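Side-chain contacts in bifunctional dTDP-4-dehydrorhamnose 3,5-epimerase/dTDP-4-dehydrorhamnose reductase (Arabidopsis thaliana, PDB 4QQR), which converts dTDP-4-keto-6-deoxyglucose into dTDP-L-rhamnose, epimerising the sugar at C3' and C5' and then reducing its 4-keto group with NADPH: residues H123-G128 with D192-M197; E118-H123 with T136-G141; Q50-D55 with L95-I100. All coordinates share one frame; numbering follows the deposited sequence.

Interaction 1 (H123-G128 with D192-M197); sequences HPLGSG and DIPNSM. With ZN (zinc ion), chain C.
Leu125 meets Pro194 through a single methyl: CD1 of Leu125 rests 3.8 Å from CD of Pro194 and equally near its CG, against that edge of the pyrrolidine ring. The two side chains cross at about a right angle. Leu125 CD1 also touches Ile193 CG2 loosely, at 4.4 Å. Leu125 gets there because its CG lies anti to the backbone N (chi1 164°), carrying the branch over to the 192-197 loop.

Behind the leucine is a type II beta turn from Pro124 to Ser127. Pro124 O takes two bonds: from Ser127 N at 3.1 Å, and from Ser127 OG at 2.9 Å, the hydroxyl lying in the carbonyl plane on a lone pair. Gly126 supplies the positive phi such a turn needs at its third position. On the other loop, Asn195 ND2 bonds back to Ile193 O, and its amide also reaches Asn264 and Asn265. Upstream of the turn, His123 binds zinc together with Asp135.

No hydrogen bond joins 123-128 to 192-197; the polar link beside them is Tyr119 OH to Pro194 O. The contact itself rests on dispersion and water excluded from a few carbons, with no directional bond fixing its fit.

Interaction 2 (E118-H123 with T136-G141); sequences EYDSGH and TPNFTG. With ZN (zinc ion), chain C.
A side-chain amide takes the place of a backbone partner here: Asn138 grips both polar backbone atoms of Glu118. Its OD1 accepts from Glu118 N at 2.6 Å, a bent bond with an N-H...O angle of 139°. Its ND2 gives a nearly straight bond to Glu118 O at 2.7 Å, and that oxygen lies almost in the plane of the amide. Two bonds to one residue fix the rotation of the Asn138 amide and settle which end is oxygen and which nitrogen. The side chain reaches Glu118 with CG tucked between its own backbone N and carbonyl carbon (chi1 71°).

The next residue, Phe139, meets the side chain of Glu118. The glutamate runs extended beside the ring, CB lying 3.6 Å from CD1 of Phe139. Its OE1 lies 3.2 Å from CD1 of Phe139, at the ring edge and near its plane; the carboxylate is turned 73° from the ring.

Farther along the 118-123 loop, Asp120 holds the zinc ligand His123. The ring's ND1 bonds to the syn lone pair of Asp120 OD2 at 2.5 Å, in the plane of the imidazole. Gly122 N reaches the same oxygen from above the carboxylate plane, closing an Asx turn within the type I beta turn from Asp120 to His123. This leaves NE2 to bind the zinc, which Asp135 also binds, and Phe131 stacks on the ring.

The Asp120 carboxylate is therefore a second-shell group that orients a first-shell ligand and probably polarises its imidazole: a carboxylate-histidine-zinc arrangement, a familiar pattern of protein zinc sites, set in the long loop between strand 107-113 and helix 143-155.

Interaction 3 (Q50-D55 with L95-I100); sequences QSIVAD and LTLADI
Two helices of the NADP-binding Rossmann fold, 49-59 and 80-103, pack against each other here; over 50-55 and 95-100 they run in broadly the same direction, the axes coming within 10.2 Å at 42°. Ile100 makes two of the three contacts: its CD1 lies 3.7 Å from CG2 of Val53 and 3.9 Å from CB of Ile52, so one methyl meets two successive residues of the other helix. CG1 of Ile100 is anti to its carbonyl carbon (chi1 -65°), and CD1 continues the chain outward in an extended form. Val53 and Ile100 cross at about a right angle.

One turn earlier on the same helix, Leu97 stretches across to Ile52, its CD1 3.6 Å from Ile52 CG2, again with the side chains roughly perpendicular. Ile52 thus offers its gamma methyl to Leu97 and its CB to Ile100. The interface between the segments is wholly aliphatic.

Charge lies at the margin: Asp99 forms a salt bridge to Arg49, at the start of helix 49-59, and another to Arg88 of the second subunit. Toward the sheet, Ile52 and Leu97 touch Tyr18 of strand 14-18 and Leu46, while Leu95 and Ala98 pack on helix 143-155, placing helix 80-103 between its neighbours.

Along the chain interaction 3 comes first, closing before the other two open. Interactions 1 and 2 then interleave, sharing His123 and its zinc, with centres 12 Å apart. Tyr119 joins them directly: its hydroxyl makes a probable hydrogen bond with Pro194 O (2.8 Å between OH and O), and its ring packs on Leu125. The four segments, two of them continuous through His123, form one connected, zinc-bound surface region that ties the loop after strand 107-113 to the one after strand 189-190. Interaction 3 lies about 38 Å from interaction 1 and 33 Å from interaction 2, centre to centre, and belongs to the Rossmann core, among helices flanking the six-stranded parallel sheet near the subunit interface.

Interaction 1 (H123-G128 with D192-M197)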
loop_
_atom_site.group_PDB
_atom_site.type_symbol
_atom_site.label_atom_id
_atom_site.label_comp_id
_atom_site.label_asym_id
_atom_site.label_seq_id
_atom_site.Cartn_x
_atom_site.Cartn_y
_atom_site.Cartn_z
ATOM N N HIS A 123 -9.506 9.299 -22.307
ATOM C CA HIS A 123 -8.173 9.328 -22.911
ATOM C C HIS A 123 -8.086 8.224 -23.972
ATOM O O HIS A 123 -7.364 7.237 -23.802
ATOM C CB HIS A 123 -7.076 9.135 -21.854
ATOM C CG HIS A 123 -7.361 9.804 -20.548
ATOM N ND1 HIS A 123 -8.323 9.339 -19.666
ATOM C CD2 HIS A 123 -6.824 10.901 -19.964
ATOM C CE1 HIS A 123 -8.360 10.119 -18.607
ATOM N NE2 HIS A 123 -7.457 11.074 -18.756
ATOM N N PRO A 124 -8.830 8.385 -25.077
ATOM C CA PRO A 124 -8.957 7.261 -26.017
ATOM C C PRO A 124 -7.718 7.005 -26.868
ATOM O O PRO A 124 -6.918 7.913 -27.101
ATOM C CB PRO A 124 -10.145 7.664 -26.895
ATOM C CG PRO A 124 -10.238 9.172 -26.774
ATOM C CD PRO A 124 -9.614 9.573 -25.476
ATOM N N LEU A 125 -7.568 5.760 -27.307
ATOM C CA LEU A 125 -6.519 5.380 -28.237
ATOM C C LEU A 125 -6.574 6.267 -29.477
ATOM O O LEU A 125 -7.605 6.340 -30.149
ATOM C CB LEU A 125 -6.704 3.915 -28.627
ATOM C CG LEU A 125 -5.966 3.378 -29.855
ATOM C CD1 LEU A 125 -4.442 3.469 -29.660
ATOM C CD2 LEU A 125 -6.406 1.940 -30.186
ATOM N N GLY A 126 -5.476 6.962 -29.763
ATOM C CA GLY A 126 -5.376 7.801 -30.949
ATOM C C GLY A 126 -5.740 9.267 -30.755
ATOM O O GLY A 126 -5.566 10.081 -31.665
ATOM N N SER A 127 -6.240 9.612 -29.572
ATOM C CA SER A 127 -6.751 10.963 -29.320
ATOM C C SER A 127 -5.676 12.014 -29.064
ATOM O O SER A 127 -5.954 13.218 -29.107
ATOM C CB SER A 127 -7.685 10.957 -28.117
ATOM O OG SER A 127 -6.957 10.775 -26.909
ATOM N N GLY A 128 -4.464 11.568 -28.758
ATOM C CA GLY A 128 -3.416 12.489 -28.360
ATOM C C GLY A 128 -3.660 13.071 -26.975
ATOM O O GLY A 128 -2.902 13.928 -26.518
ATOM N N ASP A 192 1.390 -4.038 -32.201
ATOM C CA ASP A 192 1.225 -2.690 -32.761
ATOM C C ASP A 192 0.231 -1.738 -32.083
ATOM O O ASP A 192 -0.838 -1.466 -32.631
ATOM C CB ASP A 192 0.888 -2.759 -34.237
ATOM C CG ASP A 192 1.080 -1.429 -34.923
ATOM O OD1 ASP A 192 2.170 -0.826 -34.760
ATOM O OD2 ASP A 192 0.135 -0.989 -35.611
ATOM N N ILE A 193 0.600 -1.208 -30.919
ATOM C CA ILE A 193 -0.190 -0.180 -30.241
ATOM C C ILE A 193 0.699 1.032 -29.971
ATOM O O ILE A 193 1.787 0.888 -29.407
ATOM C CB ILE A 193 -0.728 -0.672 -28.865
ATOM C CG1 ILE A 193 -1.226 -2.126 -28.924
ATOM C CG2 ILE A 193 -1.798 0.273 -28.314
ATOM C CD1 ILE A 193 -2.731 -2.258 -29.076
ATOM N N PRO A 194 0.240 2.232 -30.364
ATOM C CA PRO A 194 0.945 3.471 -30.002
ATOM C C PRO A 194 1.070 3.551 -28.480
ATOM O O PRO A 194 0.060 3.385 -27.775
ATOM C CB PRO A 194 -0.008 4.580 -30.469
ATOM C CG PRO A 194 -1.017 3.936 -31.304
ATOM C CD PRO A 194 -1.068 2.486 -30.988
ATOM N N ASN A 195 2.276 3.797 -27.979
ATOM C CA ASN A 195 2.495 3.911 -26.535
ATOM C C ASN A 195 3.464 5.039 -26.194
ATOM O O ASN A 195 4.312 5.394 -27.011
ATOM C CB ASN A 195 3.014 2.585 -25.964
ATOM C CG ASN A 195 1.884 1.613 -25.581
ATOM O OD1 ASN A 195 1.290 1.721 -24.513
ATOM N ND2 ASN A 195 1.602 0.657 -26.455
ATOM N N SER A 196 3.333 5.611 -25.000
ATOM C CA SER A 196 4.380 6.479 -24.450
ATOM C C SER A 196 5.563 5.635 -23.977
ATOM O O SER A 196 5.383 4.562 -23.402
ATOM C CB SER A 196 3.855 7.346 -23.300
ATOM O OG SER A 196 3.303 8.558 -23.784
ATOM N N MET A 197 6.777 6.104 -24.238
ATOM C CA MET A 197 7.969 5.311 -23.941
ATOM C C MET A 197 9.071 6.212 -23.427
ATOM O O MET A 197 9.052 7.428 -23.655
ATOM C CB MET A 197 8.465 4.547 -25.184
ATOM C CG MET A 197 7.395 3.760 -25.958
ATOM S SD MET A 197 8.094 2.383 -26.896
ATOM C CE MET A 197 6.598 1.609 -27.525
HETATM ZN ZN ZN C . -6.590 13.241 -18.014
#

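Interaction 2 (E118-H123 with T136-G141)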
loop_
_atom_site.group_PDB
_atom_site.type_symbol
_atom_site.label_atom_id
_atom_site.label_comp_id
_atom_site.label_asym_id
_atom_site.label_seq_id
_atom_site.Cartn_x
_atom_site.Cartn_y
_atom_site.Cartn_z
ATOM N N GLU A 118 -4.431 3.217 -18.494
ATOM C CA GLU A 118 -4.909 2.528 -19.699
ATOM C C GLU A 118 -5.849 3.400 -20.549
ATOM O O GLU A 118 -6.655 4.161 -20.009
ATOM C CB GLU A 118 -5.604 1.228 -19.311
ATOM C CG GLU A 118 -6.102 0.420 -20.478
ATOM C CD GLU A 118 -6.853 -0.825 -20.052
ATOM O OE1 GLU A 118 -7.520 -0.797 -18.992
ATOM O OE2 GLU A 118 -6.765 -1.834 -20.788
ATOM N N TYR A 119 -5.728 3.296 -21.870
ATOM C CA TYR A 119 -6.634 3.996 -22.783
ATOM C C TYR A 119 -8.103 3.823 -22.357
ATOM O O TYR A 119 -8.566 2.701 -22.143
ATOM C CB TYR A 119 -6.426 3.508 -24.230
ATOM C CG TYR A 119 -5.156 4.019 -24.908
ATOM C CD1 TYR A 119 -4.855 5.380 -24.945
ATOM C CD2 TYR A 119 -4.263 3.138 -25.505
ATOM C CE1 TYR A 119 -3.698 5.847 -25.559
ATOM C CE2 TYR A 119 -3.102 3.590 -26.118
ATOM C CZ TYR A 119 -2.826 4.947 -26.145
ATOM O OH TYR A 119 -1.672 5.397 -26.764
ATOM N N ASP A 120 -8.812 4.944 -22.205
ATOM C CA ASP A 120 -10.215 4.925 -21.776
ATOM C C ASP A 120 -11.097 5.954 -22.498
ATOM O O ASP A 120 -10.629 6.669 -23.394
ATOM C CB ASP A 120 -10.329 5.098 -20.252
ATOM C CG ASP A 120 -9.895 6.482 -19.765
ATOM O OD1 ASP A 120 -9.850 6.677 -18.528
ATOM O OD2 ASP A 120 -9.598 7.377 -20.589
ATOM N N SER A 121 -12.362 6.035 -22.081
ATOM C CA SER A 121 -13.334 6.974 -22.658
ATOM C C SER A 121 -12.886 8.445 -22.657
ATOM O O SER A 121 -13.335 9.241 -23.487
ATOM C CB SER A 121 -14.661 6.879 -21.909
ATOM O OG SER A 121 -14.834 8.015 -21.078
ATOM N N GLY A 122 -12.024 8.807 -21.714
ATOM C CA GLY A 122 -11.613 10.192 -21.547
ATOM C C GLY A 122 -10.178 10.405 -21.984
ATOM O O GLY A 122 -9.683 11.538 -22.008
ATOM N N HIS A 123 -9.506 9.299 -22.307
ATOM C CA HIS A 123 -8.173 9.328 -22.911
ATOM C C HIS A 123 -8.086 8.224 -23.972
ATOM O O HIS A 123 -7.364 7.237 -23.802
ATOM C CB HIS A 123 -7.076 9.135 -21.854
ATOM C CG HIS A 123 -7.361 9.804 -20.548
ATOM N ND1 HIS A 123 -8.323 9.339 -19.666
ATOM C CD2 HIS A 123 -6.824 10.901 -19.964
ATOM C CE1 HIS A 123 -8.360 10.119 -18.607
ATOM N NE2 HIS A 123 -7.457 11.074 -18.756
ATOM N N THR A 136 -5.909 9.619 -11.723
ATOM C CA THR A 136 -6.003 8.470 -10.847
ATOM C C THR A 136 -5.779 7.218 -11.672
ATOM O O THR A 136 -6.479 7.011 -12.648
ATOM C CB THR A 136 -7.385 8.440 -10.192
ATOM O OG1 THR A 136 -7.560 9.641 -9.425
ATOM C CG2 THR A 136 -7.533 7.234 -9.297
ATOM N N PRO A 137 -4.788 6.392 -11.297
ATOM C CA PRO A 137 -4.469 5.189 -12.076
ATOM C C PRO A 137 -5.732 4.417 -12.369
ATOM O O PRO A 137 -6.540 4.210 -11.459
ATOM C CB PRO A 137 -3.565 4.388 -11.133
ATOM C CG PRO A 137 -2.877 5.426 -10.362
ATOM C CD PRO A 137 -3.915 6.515 -10.120
ATOM N N ASN A 138 -5.911 4.030 -13.625
ATOM C CA ASN A 138 -7.142 3.375 -14.028
ATOM C C ASN A 138 -6.918 1.940 -14.504
ATOM O O ASN A 138 -7.849 1.285 -14.977
ATOM C CB ASN A 138 -7.828 4.197 -15.119
ATOM C CG ASN A 138 -7.083 4.146 -16.429
ATOM O OD1 ASN A 138 -5.852 4.129 -16.459
ATOM N ND2 ASN A 138 -7.824 4.088 -17.527
ATOM N N PHE A 139 -5.680 1.463 -14.395
ATOM C CA PHE A 139 -5.330 0.127 -14.876
ATOM C C PHE A 139 -4.748 -0.688 -13.739
ATOM O O PHE A 139 -3.539 -0.811 -13.609
ATOM C CB PHE A 139 -4.306 0.221 -16.009
ATOM C CG PHE A 139 -3.983 -1.105 -16.654
ATOM C CD1 PHE A 139 -4.928 -1.758 -17.444
ATOM C CD2 PHE A 139 -2.727 -1.687 -16.489
ATOM C CE1 PHE A 139 -4.630 -2.975 -18.049
ATOM C CE2 PHE A 139 -2.419 -2.904 -17.094
ATOM C CZ PHE A 139 -3.373 -3.551 -17.878
ATOM N N THR A 140 -5.607 -1.236 -12.894
ATOM C CA THR A 140 -5.125 -1.860 -11.675
ATOM C C THR A 140 -5.844 -3.162 -11.395
ATOM O O THR A 140 -6.163 -3.468 -10.246
ATOM C CB THR A 140 -5.244 -0.909 -10.459
ATOM O OG1 THR A 140 -6.596 -0.445 -10.331
ATOM C CG2 THR A 140 -4.308 0.289 -10.627
ATOM N N GLY A 141 -6.097 -3.920 -12.454
ATOM C CA GLY A 141 -6.588 -5.273 -12.312
ATOM C C GLY A 141 -5.487 -6.119 -11.710
ATOM O O GLY A 141 -5.649 -6.671 -10.617
HETATM ZN ZN ZN C . -6.590 13.241 -18.014
#

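Interaction 3 (Q50-D55 with L95-I100)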
loop_
_atom_site.group_PDB
_atom_site.type_symbol
_atom_site.label_atom_id
_atom_site.label_comp_id
_atom_site.label_asym_id
_atom_site.label_seq_id
_atom_site.Cartn_x
_atom_site.Cartn_y
_atom_site.Cartn_z
ATOM N N GLN A 50 17.514 0.398 9.914
ATOM C CA GLN A 50 18.845 0.591 10.468
ATOM C C GLN A 50 19.906 0.358 9.390
ATOM O O GLN A 50 20.907 1.066 9.349
ATOM C CB GLN A 50 19.052 -0.290 11.717
ATOM C CG GLN A 50 19.937 0.338 12.814
ATOM C CD GLN A 50 19.414 1.682 13.356
ATOM O OE1 GLN A 50 18.195 1.924 13.428
ATOM N NE2 GLN A 50 20.344 2.559 13.747
ATOM N N SER A 51 19.654 -0.591 8.490
ATOM C CA SER A 51 20.537 -0.821 7.338
ATOM C C SER A 51 20.651 0.418 6.430
ATOM O O SER A 51 21.750 0.776 5.977
ATOM C CB SER A 51 20.063 -2.025 6.516
ATOM O OG SER A 51 19.774 -3.141 7.345
ATOM N N ILE A 52 19.509 1.056 6.171
ATOM C CA ILE A 52 19.440 2.282 5.380
ATOM C C ILE A 52 19.943 3.490 6.176
ATOM O O ILE A 52 20.699 4.322 5.638
ATOM C CB ILE A 52 17.996 2.566 4.920
ATOM C CG1 ILE A 52 17.342 1.291 4.391
ATOM C CG2 ILE A 52 17.971 3.674 3.877
ATOM C CD1 ILE A 52 18.070 0.700 3.239
ATOM N N VAL A 53 19.529 3.584 7.444
ATOM C CA VAL A 53 20.000 4.652 8.331
ATOM C C VAL A 53 21.532 4.682 8.373
ATOM O O VAL A 53 22.143 5.755 8.412
ATOM C CB VAL A 53 19.425 4.538 9.780
ATOM C CG1 VAL A 53 19.876 5.713 10.645
ATOM C CG2 VAL A 53 17.908 4.491 9.761
ATOM N N ALA A 54 22.145 3.502 8.330
ATOM C CA ALA A 54 23.600 3.375 8.353
ATOM C C ALA A 54 24.250 3.953 7.089
ATOM O O ALA A 54 25.220 4.727 7.160
ATOM C CB ALA A 54 23.988 1.924 8.539
ATOM N N ASP A 55 23.710 3.562 5.939
ATOM C CA ASP A 55 24.124 4.108 4.659
ATOM C C ASP A 55 24.098 5.636 4.638
ATOM O O ASP A 55 25.044 6.251 4.156
ATOM C CB ASP A 55 23.228 3.579 3.532
ATOM C CG ASP A 55 23.380 2.093 3.303
ATOM O OD1 ASP A 55 23.972 1.416 4.167
ATOM O OD2 ASP A 55 22.900 1.603 2.255
ATOM N N LEU A 95 8.731 2.646 1.065
ATOM C CA LEU A 95 8.122 3.532 2.042
ATOM C C LEU A 95 9.106 3.828 3.189
ATOM O O LEU A 95 9.213 4.977 3.625
ATOM C CB LEU A 95 6.797 2.962 2.569
ATOM C CG LEU A 95 5.474 3.302 1.861
ATOM C CD1 LEU A 95 5.560 4.598 1.093
ATOM C CD2 LEU A 95 5.023 2.208 0.953
ATOM N N THR A 96 9.830 2.802 3.658
ATOM C CA THR A 96 10.864 2.978 4.688
ATOM C C THR A 96 11.957 3.935 4.239
ATOM O O THR A 96 12.374 4.819 5.002
ATOM C CB THR A 96 11.502 1.642 5.119
ATOM O OG1 THR A 96 10.559 0.895 5.896
ATOM C CG2 THR A 96 12.728 1.885 5.975
ATOM N N LEU A 97 12.408 3.772 2.994
ATOM C CA LEU A 97 13.423 4.667 2.410
ATOM C C LEU A 97 12.922 6.109 2.308
ATOM O O LEU A 97 13.633 7.035 2.668
ATOM C CB LEU A 97 13.911 4.156 1.046
ATOM C CG LEU A 97 14.944 5.030 0.326
ATOM C CD1 LEU A 97 16.281 5.053 1.029
ATOM C CD2 LEU A 97 15.132 4.575 -1.077
ATOM N N ALA A 98 11.694 6.295 1.834
ATOM C CA ALA A 98 11.111 7.637 1.728
ATOM C C ALA A 98 11.052 8.339 3.083
ATOM O O ALA A 98 11.277 9.534 3.188
ATOM C CB ALA A 98 9.725 7.551 1.133
ATOM N N ASP A 99 10.744 7.561 4.110
ATOM C CA ASP A 99 10.541 8.043 5.466
ATOM C C ASP A 99 11.823 8.614 6.037
ATOM O O ASP A 99 11.871 9.752 6.502
ATOM C CB ASP A 99 10.074 6.874 6.340
ATOM C CG ASP A 99 9.506 7.332 7.654
ATOM O OD1 ASP A 99 10.245 7.337 8.657
ATOM O OD2 ASP A 99 8.312 7.688 7.678
ATOM N N ILE A 100 12.854 7.777 6.002
ATOM C CA ILE A 100 14.180 8.122 6.474
ATOM C C ILE A 100 14.740 9.342 5.721
ATOM O O ILE A 100 15.325 10.245 6.334
ATOM C CB ILE A 100 15.111 6.888 6.365
ATOM C CG1 ILE A 100 14.638 5.784 7.318
ATOM C CG2 ILE A 100 16.567 7.257 6.637
ATOM C CD1 ILE A 100 15.353 4.455 7.127
#